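Local coordinates for protein cGAS/DncV-like nucleotidyltransferase in E. coli homolog (Elizabethkingia meningoseptica ATCC 13253 = NBRC 12535, PDB 6E0O) that synthesises cyclic dinucleotide second messengers, with magnesium as cofactor, in a CBASS system that defends bacteria against phage, at residues Trp11-Ser16 with Gly234-Thr239; Lys197-Arg202 with Trp286-Tyr291; Glu220-Asn225 with Phe264-Asn269. One frame throughout, in Å; residues are numbered along the deposited sequence.

From the N terminus, the earliest of the three contacts, contact 1, ties residues 11-16 to the start of helix 236-252, closing a loop of more than two hundred residues that takes in the whole nucleotidyltransferase sheet. Contact 2 begins within that span, on helix 188-205, and ends beyond it on helix 275-289, so the two cross; they also touch through Trp11. Contact 3, joining helix 216-224 to the loop before helix 275-289, lies wholly between the two segments of contact 2 but again crosses contact 1. Contacts 2 and 3 tie the C-terminal helices together, and contact 1 joins the N-terminal loop to them.

Contact 1. Residues Trp11-Ser16 with Gly234-Thr239; sequences WSRPVS and GNYTQT
Tyr236, in the first turn of helix 236-252, reaches out to Ser12 and Arg13 of the 11-16 segment, near helix 5-11 and within the nucleotidyltransferase family region. This small, largely buried contact joins the N-terminal loop to an N-capped helix start in the C-terminal helical part of the enzyme.

The van der Waals part is carried by Ser12. Its CB and OG lie beside one corner of the phenol ring, with Ser12 OG 3.6 Å from Tyr236 CE2, approaching obliquely. The hydroxyl sits between the backbone N and the carbonyl carbon (chi1 77°), and its hydrogen bond goes to the carbonyl of Ile9 in the preceding helix.

The polar part is loose. Arg13 bends at chi2 (-70°) and brings its guanidinium back to the phenol, whose oxygen lies at the edge of that group and in its plane. Arg13 NH1 and Tyr236 OH are nevertheless 3.7 Å apart, too far for a hydrogen bond, and NH1 is buried here without a partner in the model. Arg191 of helix 188-205 offers the phenol a weak hydrogen bond and also touches both Ser12 and Arg13.

An N-cap bond and two bonds to a backbone oxygen hold the helix start that carries Tyr236. The side chain of Asn235, the N-cap residue, accepts from Gln238 N, which stands above the carboxamide plane, 2.9 Å from Asn235 OD1. The backbone oxygen of Asn235 is gripped twice, from opposite faces of its carbonyl plane: Thr239 N reaches it on one, and Thr239 OG1, 2.8 Å from Asn235 O, on the other.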
loop_
_atom_site.group_PDB
_atom_site.type_symbol
_atom_site.label_atom_id
_atom_site.label_comp_id
_atom_site.label_asym_id
_atom_site.label_seq_id
_atom_site.Cartn_x
_atom_site.Cartn_y
_atom_site.Cartn_z
ATOM N N TRP A 11 -8.107 14.365 -9.714
ATOM C CA TRP A 11 -7.167 13.266 -9.556
ATOM C C TRP A 11 -6.931 12.898 -8.101
ATOM O O TRP A 11 -6.414 11.810 -7.822
ATOM C CB TRP A 11 -5.812 13.657 -10.123
ATOM C CG TRP A 11 -5.694 13.590 -11.594
ATOM C CD1 TRP A 11 -6.555 13.006 -12.478
ATOM C CD2 TRP A 11 -4.629 14.129 -12.363
ATOM N NE1 TRP A 11 -6.077 13.145 -13.760
ATOM C CE2 TRP A 11 -4.892 13.832 -13.713
ATOM C CE3 TRP A 11 -3.460 14.817 -12.040
ATOM C CZ2 TRP A 11 -4.040 14.225 -14.737
ATOM C CZ3 TRP A 11 -2.618 15.200 -13.053
ATOM C CH2 TRP A 11 -2.906 14.901 -14.386
ATOM N N SER A 12 -7.242 13.794 -7.176
ATOM C CA SER A 12 -6.986 13.549 -5.771
ATOM C C SER A 12 -8.060 12.698 -5.116
ATOM O O SER A 12 -7.901 12.339 -3.948
ATOM C CB SER A 12 -6.874 14.876 -5.023
ATOM O OG SER A 12 -8.157 15.432 -4.818
ATOM N N ARG A 13 -9.144 12.386 -5.822
ATOM C CA ARG A 13 -10.254 11.663 -5.217
ATOM C C ARG A 13 -10.023 10.154 -5.254
ATOM O O ARG A 13 -9.461 9.631 -6.216
ATOM C CB ARG A 13 -11.547 11.993 -5.966
ATOM C CG ARG A 13 -11.937 13.467 -5.902
ATOM C CD ARG A 13 -12.374 13.811 -4.488
ATOM N NE ARG A 13 -12.773 15.204 -4.294
ATOM C CZ ARG A 13 -12.002 16.143 -3.749
ATOM N NH1 ARG A 13 -10.757 15.862 -3.360
ATOM N NH2 ARG A 13 -12.478 17.372 -3.597
ATOM N N PRO A 14 -10.484 9.427 -4.232
ATOM C CA PRO A 14 -10.450 7.962 -4.310
ATOM C C PRO A 14 -11.355 7.496 -5.436
ATOM O O PRO A 14 -12.431 8.054 -5.665
ATOM C CB PRO A 14 -10.995 7.500 -2.952
ATOM C CG PRO A 14 -11.096 8.691 -2.108
ATOM C CD PRO A 14 -11.125 9.909 -2.997
ATOM N N VAL A 15 -10.919 6.460 -6.143
ATOM C CA VAL A 15 -11.723 5.926 -7.238
ATOM C C VAL A 15 -12.442 4.642 -6.835
ATOM O O VAL A 15 -13.666 4.549 -6.968
ATOM C CB VAL A 15 -10.881 5.791 -8.518
ATOM C CG1 VAL A 15 -11.693 5.158 -9.620
ATOM C CG2 VAL A 15 -10.377 7.163 -8.957
ATOM N N SER A 16 -11.702 3.653 -6.351
ATOM C CA SER A 16 -12.274 2.445 -5.766
ATOM C C SER A 16 -12.198 2.553 -4.249
ATOM O O SER A 16 -11.209 3.053 -3.709
ATOM C CB SER A 16 -11.461 1.222 -6.190
ATOM O OG SER A 16 -11.528 0.979 -7.581
ATOM N N GLY A 234 -6.780 24.250 0.721
ATOM C CA GLY A 234 -7.461 24.795 -0.430
ATOM C C GLY A 234 -6.595 25.157 -1.610
ATOM O O GLY A 234 -7.104 25.763 -2.559
ATOM N N ASN A 235 -5.309 24.818 -1.598
ATOM C CA ASN A 235 -4.431 25.147 -2.722
ATOM C C ASN A 235 -3.717 23.877 -3.165
ATOM O O ASN A 235 -2.626 23.561 -2.685
ATOM C CB ASN A 235 -3.448 26.262 -2.395
ATOM C CG ASN A 235 -2.791 26.816 -3.638
ATOM O OD1 ASN A 235 -2.670 26.117 -4.646
ATOM N ND2 ASN A 235 -2.377 28.081 -3.583
ATOM N N TYR A 236 -4.341 23.155 -4.093
ATOM C CA TYR A 236 -3.785 21.879 -4.525
ATOM C C TYR A 236 -2.547 22.093 -5.379
ATOM O O TYR A 236 -1.573 21.343 -5.258
ATOM C CB TYR A 236 -4.834 21.088 -5.308
ATOM C CG TYR A 236 -5.927 20.498 -4.455
ATOM C CD1 TYR A 236 -6.835 21.308 -3.796
ATOM C CD2 TYR A 236 -6.056 19.124 -4.318
ATOM C CE1 TYR A 236 -7.838 20.767 -3.019
ATOM C CE2 TYR A 236 -7.060 18.575 -3.554
ATOM C CZ TYR A 236 -7.940 19.402 -2.902
ATOM O OH TYR A 236 -8.936 18.847 -2.147
ATOM N N THR A 237 -2.576 23.106 -6.253
ATOM C CA THR A 237 -1.450 23.348 -7.143
ATOM C C THR A 237 -0.201 23.691 -6.343
ATOM O O THR A 237 0.882 23.152 -6.597
ATOM C CB THR A 237 -1.791 24.469 -8.132
ATOM O OG1 THR A 237 -2.896 24.079 -8.960
ATOM C CG2 THR A 237 -0.600 24.776 -9.018
ATOM N N GLN A 238 -0.330 24.592 -5.369
ATOM C CA GLN A 238 0.850 24.989 -4.609
ATOM C C GLN A 238 1.276 23.893 -3.635
ATOM O O GLN A 238 2.474 23.708 -3.386
ATOM C CB GLN A 238 0.620 26.312 -3.883
ATOM C CG GLN A 238 1.919 26.940 -3.414
ATOM C CD GLN A 238 2.804 27.442 -4.573
ATOM O OE1 GLN A 238 2.407 27.446 -5.747
ATOM N NE2 GLN A 238 4.012 27.851 -4.239
ATOM N N THR A 239 0.313 23.165 -3.056
ATOM C CA THR A 239 0.678 22.058 -2.178
ATOM C C THR A 239 1.470 21.008 -2.941
ATOM O O THR A 239 2.493 20.513 -2.459
ATOM C CB THR A 239 -0.572 21.425 -1.557
ATOM O OG1 THR A 239 -1.190 22.355 -0.668
ATOM C CG2 THR A 239 -0.213 20.150 -0.797
#

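Contact 2. Residues Lys197-Arg202 with Trp286-Tyr291; sequences KVVNYR and WNYLGY
Val199 and Arg202, one turn apart on helix 188-205, meet Tyr288 and Leu289 at the C-terminal end of helix 275-289. This is side-chain packing between two helices, with an apolar centre and a single arginine-tyrosine hydrogen bond at its margin. Lys197, at the head of the segment, turns elsewhere: its ammonium group hydrogen-bonds to Thr54 O, to Ser216 OG and to the bound linear dinucleotide, consistent with a role in binding GTP.

Val199 divides its two methyl groups between two partners. CG1, anti to the backbone N (chi1 175°), comes obliquely to the Tyr288 ring, with Val199 CG1 4.0 Å from Tyr288 CD2, and the two side chains run past each other in opposite directions. The other branch meets the end of Leu289, Val199 CG2 lying 4.1 Å from Leu289 CD2. These are ordinary apolar contacts at comfortable distances.

Arg202 then closes the segment with the polar bond of the contact. Its chain is extended from CG to NE and crosses the tyrosine at about a right angle; Arg202 CD passes 3.4 Å from Tyr288 OH, and the guanidinium donates to that same oxygen. The bond from Arg202 NH1 to Tyr288 OH is 3.0 Å long and fairly straight (163° at the hydrogen), and the acceptor lies in the guanidinium plane. Guanidinium and phenol planes are themselves 66° apart.

Trp11 of helix 5-11 packs on Val198, Arg202 and Leu289, thereby touching both segments. Beyond Leu289 lies Ile244 of helix 236-252, while Cys285, from the preceding turn of helix 275-289, extends the packing against Val199.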
loop_
_atom_site.group_PDB
_atom_site.type_symbol
_atom_site.label_atom_id
_atom_site.label_comp_id
_atom_site.label_asym_id
_atom_site.label_seq_id
_atom_site.Cartn_x
_atom_site.Cartn_y
_atom_site.Cartn_z
ATOM N N LYS A 197 0.097 8.979 -7.468
ATOM C CA LYS A 197 -0.194 7.658 -8.025
ATOM C C LYS A 197 -0.793 7.772 -9.424
ATOM O O LYS A 197 -0.462 6.981 -10.316
ATOM C CB LYS A 197 -1.114 6.871 -7.086
ATOM C CG LYS A 197 -0.422 6.408 -5.800
ATOM C CD LYS A 197 -1.353 5.642 -4.870
ATOM C CE LYS A 197 -1.781 4.310 -5.441
ATOM N NZ LYS A 197 -2.474 3.480 -4.410
ATOM N N VAL A 198 -1.684 8.742 -9.639
ATOM C CA VAL A 198 -2.219 8.968 -10.980
ATOM C C VAL A 198 -1.093 9.297 -11.951
ATOM O O VAL A 198 -1.021 8.750 -13.056
ATOM C CB VAL A 198 -3.272 10.084 -10.953
ATOM C CG1 VAL A 198 -3.583 10.568 -12.372
ATOM C CG2 VAL A 198 -4.532 9.615 -10.259
ATOM N N VAL A 199 -0.198 10.204 -11.556
ATOM C CA VAL A 199 0.911 10.568 -12.432
ATOM C C VAL A 199 1.805 9.358 -12.691
ATOM O O VAL A 199 2.271 9.144 -13.817
ATOM C CB VAL A 199 1.683 11.769 -11.854
ATOM C CG1 VAL A 199 2.906 12.061 -12.696
ATOM C CG2 VAL A 199 0.777 12.993 -11.774
ATOM N N ASN A 200 2.066 8.562 -11.654
ATOM C CA ASN A 200 2.845 7.336 -11.826
ATOM C C ASN A 200 2.232 6.440 -12.901
ATOM O O ASN A 200 2.929 5.984 -13.819
ATOM C CB ASN A 200 2.939 6.606 -10.483
ATOM C CG ASN A 200 3.879 5.427 -10.510
ATOM O OD1 ASN A 200 4.905 5.440 -11.184
ATOM N ND2 ASN A 200 3.532 4.394 -9.764
ATOM N N TYR A 201 0.929 6.157 -12.814
ATOM C CA TYR A 201 0.302 5.286 -13.804
ATOM C C TYR A 201 0.381 5.889 -15.204
ATOM O O TYR A 201 0.584 5.173 -16.193
ATOM C CB TYR A 201 -1.154 5.021 -13.425
ATOM C CG TYR A 201 -1.320 4.116 -12.223
ATOM C CD1 TYR A 201 -0.588 2.936 -12.099
ATOM C CD2 TYR A 201 -2.207 4.441 -11.210
ATOM C CE1 TYR A 201 -0.738 2.114 -10.998
ATOM C CE2 TYR A 201 -2.367 3.626 -10.110
ATOM C CZ TYR A 201 -1.630 2.466 -10.005
ATOM O OH TYR A 201 -1.792 1.658 -8.902
ATOM N N ARG A 202 0.212 7.212 -15.309
ATOM C CA ARG A 202 0.306 7.866 -16.613
ATOM C C ARG A 202 1.711 7.754 -17.188
ATOM O O ARG A 202 1.880 7.467 -18.380
ATOM C CB ARG A 202 -0.115 9.328 -16.503
ATOM C CG ARG A 202 -1.607 9.496 -16.340
ATOM C CD ARG A 202 -1.982 10.902 -15.898
ATOM N NE ARG A 202 -3.413 11.118 -16.053
ATOM C CZ ARG A 202 -3.974 11.869 -16.999
ATOM N NH1 ARG A 202 -3.234 12.526 -17.883
ATOM N NH2 ARG A 202 -5.288 11.983 -17.041
ATOM N N TRP A 286 7.518 16.389 -11.955
ATOM C CA TRP A 286 7.631 17.826 -12.183
ATOM C C TRP A 286 7.517 18.163 -13.662
ATOM O O TRP A 286 6.771 19.070 -14.049
ATOM C CB TRP A 286 8.972 18.296 -11.635
ATOM C CG TRP A 286 9.238 19.751 -11.782
ATOM C CD1 TRP A 286 9.908 20.363 -12.794
ATOM C CD2 TRP A 286 8.875 20.776 -10.856
ATOM N NE1 TRP A 286 9.978 21.715 -12.561
ATOM C CE2 TRP A 286 9.351 21.992 -11.375
ATOM C CE3 TRP A 286 8.189 20.782 -9.638
ATOM C CZ2 TRP A 286 9.165 23.202 -10.722
ATOM C CZ3 TRP A 286 8.002 21.983 -8.992
ATOM C CH2 TRP A 286 8.490 23.177 -9.532
ATOM N N ASN A 287 8.247 17.432 -14.503
ATOM C CA ASN A 287 8.233 17.702 -15.934
ATOM C C ASN A 287 6.864 17.412 -16.540
ATOM O O ASN A 287 6.373 18.180 -17.378
ATOM C CB ASN A 287 9.302 16.856 -16.628
ATOM C CG ASN A 287 10.711 17.269 -16.263
ATOM O OD1 ASN A 287 10.932 18.337 -15.702
ATOM N ND2 ASN A 287 11.681 16.427 -16.609
ATOM N N TYR A 288 6.237 16.307 -16.135
ATOM C CA TYR A 288 4.930 15.944 -16.667
ATOM C C TYR A 288 3.885 16.980 -16.295
ATOM O O TYR A 288 3.035 17.342 -17.115
ATOM C CB TYR A 288 4.523 14.584 -16.111
ATOM C CG TYR A 288 3.226 14.066 -16.679
ATOM C CD1 TYR A 288 3.199 13.429 -17.906
ATOM C CD2 TYR A 288 2.031 14.201 -15.989
ATOM C CE1 TYR A 288 2.028 12.939 -18.439
ATOM C CE2 TYR A 288 0.849 13.714 -16.510
ATOM C CZ TYR A 288 0.857 13.089 -17.747
ATOM O OH TYR A 288 -0.308 12.601 -18.286
ATOM N N LEU A 289 3.920 17.450 -15.049
ATOM C CA LEU A 289 2.945 18.417 -14.570
ATOM C C LEU A 289 3.179 19.814 -15.125
ATOM O O LEU A 289 2.228 20.597 -15.203
ATOM C CB LEU A 289 2.963 18.425 -13.041
ATOM C CG LEU A 289 2.463 17.112 -12.422
ATOM C CD1 LEU A 289 2.877 16.986 -10.957
ATOM C CD2 LEU A 289 0.954 16.975 -12.576
ATOM N N GLY A 290 4.400 20.132 -15.535
ATOM C CA GLY A 290 4.634 21.410 -16.168
ATOM C C GLY A 290 4.817 22.550 -15.211
ATOM O O GLY A 290 4.558 23.699 -15.581
ATOM N N TYR A 291 5.239 22.261 -13.983
ATOM C CA TYR A 291 5.605 23.309 -13.049
ATOM C C TYR A 291 6.790 24.108 -13.573
ATOM O O TYR A 291 7.672 23.586 -14.258
ATOM C CB TYR A 291 5.971 22.701 -11.696
ATOM C CG TYR A 291 4.770 22.375 -10.855
ATOM C CD1 TYR A 291 4.033 23.387 -10.250
ATOM C CD2 TYR A 291 4.358 21.065 -10.675
ATOM C CE1 TYR A 291 2.930 23.106 -9.491
ATOM C CE2 TYR A 291 3.266 20.776 -9.896
ATOM C CZ TYR A 291 2.564 21.801 -9.298
ATOM O OH TYR A 291 1.444 21.495 -8.560
#

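Contact 3. Residues Glu220-Asn225 with Phe264-Asn269; sequences ECLVYN and FWLFSN
Leu266 reaches from the loop between helices 236-252 and 275-289 onto Cys221 and Leu222 of helix 216-224, an apolar loop-on-helix contact buried in the C-terminal helical half of this CD-NTase. Its first side-chain bond is directed toward the helix, and CG lies anti to the backbone N (chi1 -177°). CG lies over the centre of the ring of Phe267, the next residue, 4.1 Å above its plane, so two consecutive side chains of the loop are packed on each other.

At CG the chain forks. Leu266 CD1 abuts the cysteine, 3.6 Å from Cys221 CB, and also touches SG. The other methyl spans both helix residues: Leu266 CD2 is 3.8 Å from Cys221 CB and 3.9 Å from Leu222 CD2. Leu222 crosses Leu266 at about a right angle, and its CD2 goes on to meet the far end of the neighbouring phenyl obliquely, 4.2 Å from Phe267 CZ. Leu222 CD2 thus touches both loop side chains, Leu266 and Phe267. Phe218, a turn earlier on the helix, touches both Leu266 and Phe267, while Ala278 of helix 275-289 packs against Leu222.

Backbone hydrogen bonding between Leu266 and Tyr257 ties the loop to an earlier part of the same connection. The Cys221 side chain is about 14 Å from the bound magnesium ion.

The amide of Asn225 turns back on its own segment. Asn225 ND2 donates to Thr258 O and to the carbonyl one turn earlier, 2.8 Å from Cys221 O; the latter acceptor lies close to the amide plane.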
loop_
_atom_site.group_PDB
_atom_site.type_symbol
_atom_site.label_atom_id
_atom_site.label_comp_id
_atom_site.label_asym_id
_atom_site.label_seq_id
_atom_site.Cartn_x
_atom_site.Cartn_y
_atom_site.Cartn_z
ATOM N N GLU A 220 3.632 6.649 -0.848
ATOM C CA GLU A 220 3.009 6.996 0.423
ATOM C C GLU A 220 4.045 7.411 1.452
ATOM O O GLU A 220 3.844 8.392 2.182
ATOM C CB GLU A 220 2.191 5.819 0.946
ATOM C CG GLU A 220 0.914 5.607 0.161
ATOM C CD GLU A 220 0.103 4.431 0.631
ATOM O OE1 GLU A 220 -0.184 4.311 1.840
ATOM O OE2 GLU A 220 -0.252 3.623 -0.239
ATOM N N CYS A 221 5.167 6.686 1.516
ATOM C CA CYS A 221 6.205 7.019 2.485
ATOM C C CYS A 221 6.889 8.337 2.138
ATOM O O CYS A 221 7.190 9.131 3.033
ATOM C CB CYS A 221 7.237 5.894 2.564
ATOM S SG CYS A 221 6.649 4.333 3.289
ATOM N N LEU A 222 7.160 8.583 0.852
ATOM C CA LEU A 222 7.813 9.833 0.472
ATOM C C LEU A 222 6.967 11.028 0.885
ATOM O O LEU A 222 7.469 11.971 1.506
ATOM C CB LEU A 222 8.061 9.880 -1.032
ATOM C CG LEU A 222 9.081 8.885 -1.582
ATOM C CD1 LEU A 222 9.024 8.903 -3.108
ATOM C CD2 LEU A 222 10.471 9.190 -1.080
ATOM N N VAL A 223 5.681 11.022 0.528
ATOM C CA VAL A 223 4.838 12.166 0.856
ATOM C C VAL A 223 4.679 12.292 2.367
ATOM O O VAL A 223 4.551 13.404 2.892
ATOM C CB VAL A 223 3.488 12.071 0.118
ATOM C CG1 VAL A 223 2.645 13.293 0.404
ATOM C CG2 VAL A 223 3.702 11.917 -1.383
ATOM N N TYR A 224 4.699 11.169 3.081
ATOM C CA TYR A 224 4.532 11.179 4.526
ATOM C C TYR A 224 5.613 12.010 5.202
ATOM O O TYR A 224 5.367 12.613 6.254
ATOM C CB TYR A 224 4.558 9.735 5.065
ATOM C CG TYR A 224 4.342 9.666 6.560
ATOM C CD1 TYR A 224 3.068 9.769 7.090
ATOM C CD2 TYR A 224 5.405 9.537 7.443
ATOM C CE1 TYR A 224 2.860 9.744 8.454
ATOM C CE2 TYR A 224 5.203 9.508 8.800
ATOM C CZ TYR A 224 3.934 9.608 9.298
ATOM O OH TYR A 224 3.737 9.582 10.656
ATOM N N ASN A 225 6.812 12.048 4.629
ATOM C CA ASN A 225 7.931 12.759 5.235
ATOM C C ASN A 225 7.960 14.243 4.893
ATOM O O ASN A 225 8.818 14.968 5.414
ATOM C CB ASN A 225 9.255 12.082 4.865
ATOM C CG ASN A 225 9.480 10.790 5.634
ATOM O OD1 ASN A 225 10.142 10.775 6.672
ATOM N ND2 ASN A 225 8.924 9.695 5.130
ATOM N N PHE A 264 10.648 2.099 11.176
ATOM C CA PHE A 264 11.820 1.725 10.405
ATOM C C PHE A 264 12.071 2.786 9.350
ATOM O O PHE A 264 11.176 3.550 8.983
ATOM C CB PHE A 264 11.639 0.328 9.823
ATOM C CG PHE A 264 11.505 -0.712 10.885
ATOM C CD1 PHE A 264 12.629 -1.209 11.517
ATOM C CD2 PHE A 264 10.262 -1.144 11.301
ATOM C CE1 PHE A 264 12.523 -2.143 12.518
ATOM C CE2 PHE A 264 10.146 -2.083 12.308
ATOM C CZ PHE A 264 11.278 -2.579 12.919
ATOM N N TRP A 265 13.319 2.840 8.904
ATOM C CA TRP A 265 13.736 3.822 7.925
ATOM C C TRP A 265 13.283 3.411 6.532
ATOM O O TRP A 265 13.335 2.235 6.166
ATOM C CB TRP A 265 15.259 3.934 7.906
ATOM C CG TRP A 265 15.899 4.461 9.142
ATOM C CD1 TRP A 265 16.772 3.796 9.955
ATOM C CD2 TRP A 265 15.747 5.771 9.703
ATOM N NE1 TRP A 265 17.168 4.607 10.987
ATOM C CE2 TRP A 265 16.556 5.826 10.856
ATOM C CE3 TRP A 265 15.011 6.903 9.344
ATOM C CZ2 TRP A 265 16.639 6.964 11.658
ATOM C CZ3 TRP A 265 15.092 8.030 10.143
ATOM C CH2 TRP A 265 15.905 8.054 11.282
ATOM N N LEU A 266 12.892 4.400 5.731
ATOM C CA LEU A 266 12.512 4.123 4.351
ATOM C C LEU A 266 13.700 3.613 3.552
ATOM O O LEU A 266 13.569 2.665 2.768
ATOM C CB LEU A 266 11.944 5.384 3.713
ATOM C CG LEU A 266 11.427 5.221 2.288
ATOM C CD1 LEU A 266 10.352 4.166 2.187
ATOM C CD2 LEU A 266 10.915 6.567 1.761
ATOM N N PHE A 267 14.859 4.235 3.722
ATOM C CA PHE A 267 16.062 3.862 2.976
ATOM C C PHE A 267 16.959 2.954 3.814
ATOM O O PHE A 267 18.167 3.107 3.896
ATOM C CB PHE A 267 16.761 5.117 2.463
ATOM C CG PHE A 267 15.858 5.948 1.592
ATOM C CD1 PHE A 267 15.433 5.462 0.363
ATOM C CD2 PHE A 267 15.379 7.177 2.015
ATOM C CE1 PHE A 267 14.576 6.198 -0.437
ATOM C CE2 PHE A 267 14.515 7.911 1.223
ATOM C CZ PHE A 267 14.114 7.417 -0.007
ATOM N N SER A 268 16.316 1.961 4.426
ATOM C CA SER A 268 16.991 0.928 5.198
ATOM C C SER A 268 17.806 0.016 4.292
ATOM O O SER A 268 17.510 -0.149 3.107
ATOM C CB SER A 268 15.936 0.087 5.913
ATOM O OG SER A 268 16.424 -1.185 6.265
ATOM N N ASN A 269 18.845 -0.590 4.868
ATOM C CA ASN A 269 19.636 -1.545 4.093
ATOM C C ASN A 269 18.886 -2.849 3.824
ATOM O O ASN A 269 19.412 -3.710 3.116
ATOM C CB ASN A 269 21.018 -1.781 4.716
ATOM C CG ASN A 269 20.953 -2.151 6.170
ATOM O OD1 ASN A 269 19.967 -2.712 6.636
ATOM N ND2 ASN A 269 22.022 -1.847 6.903
#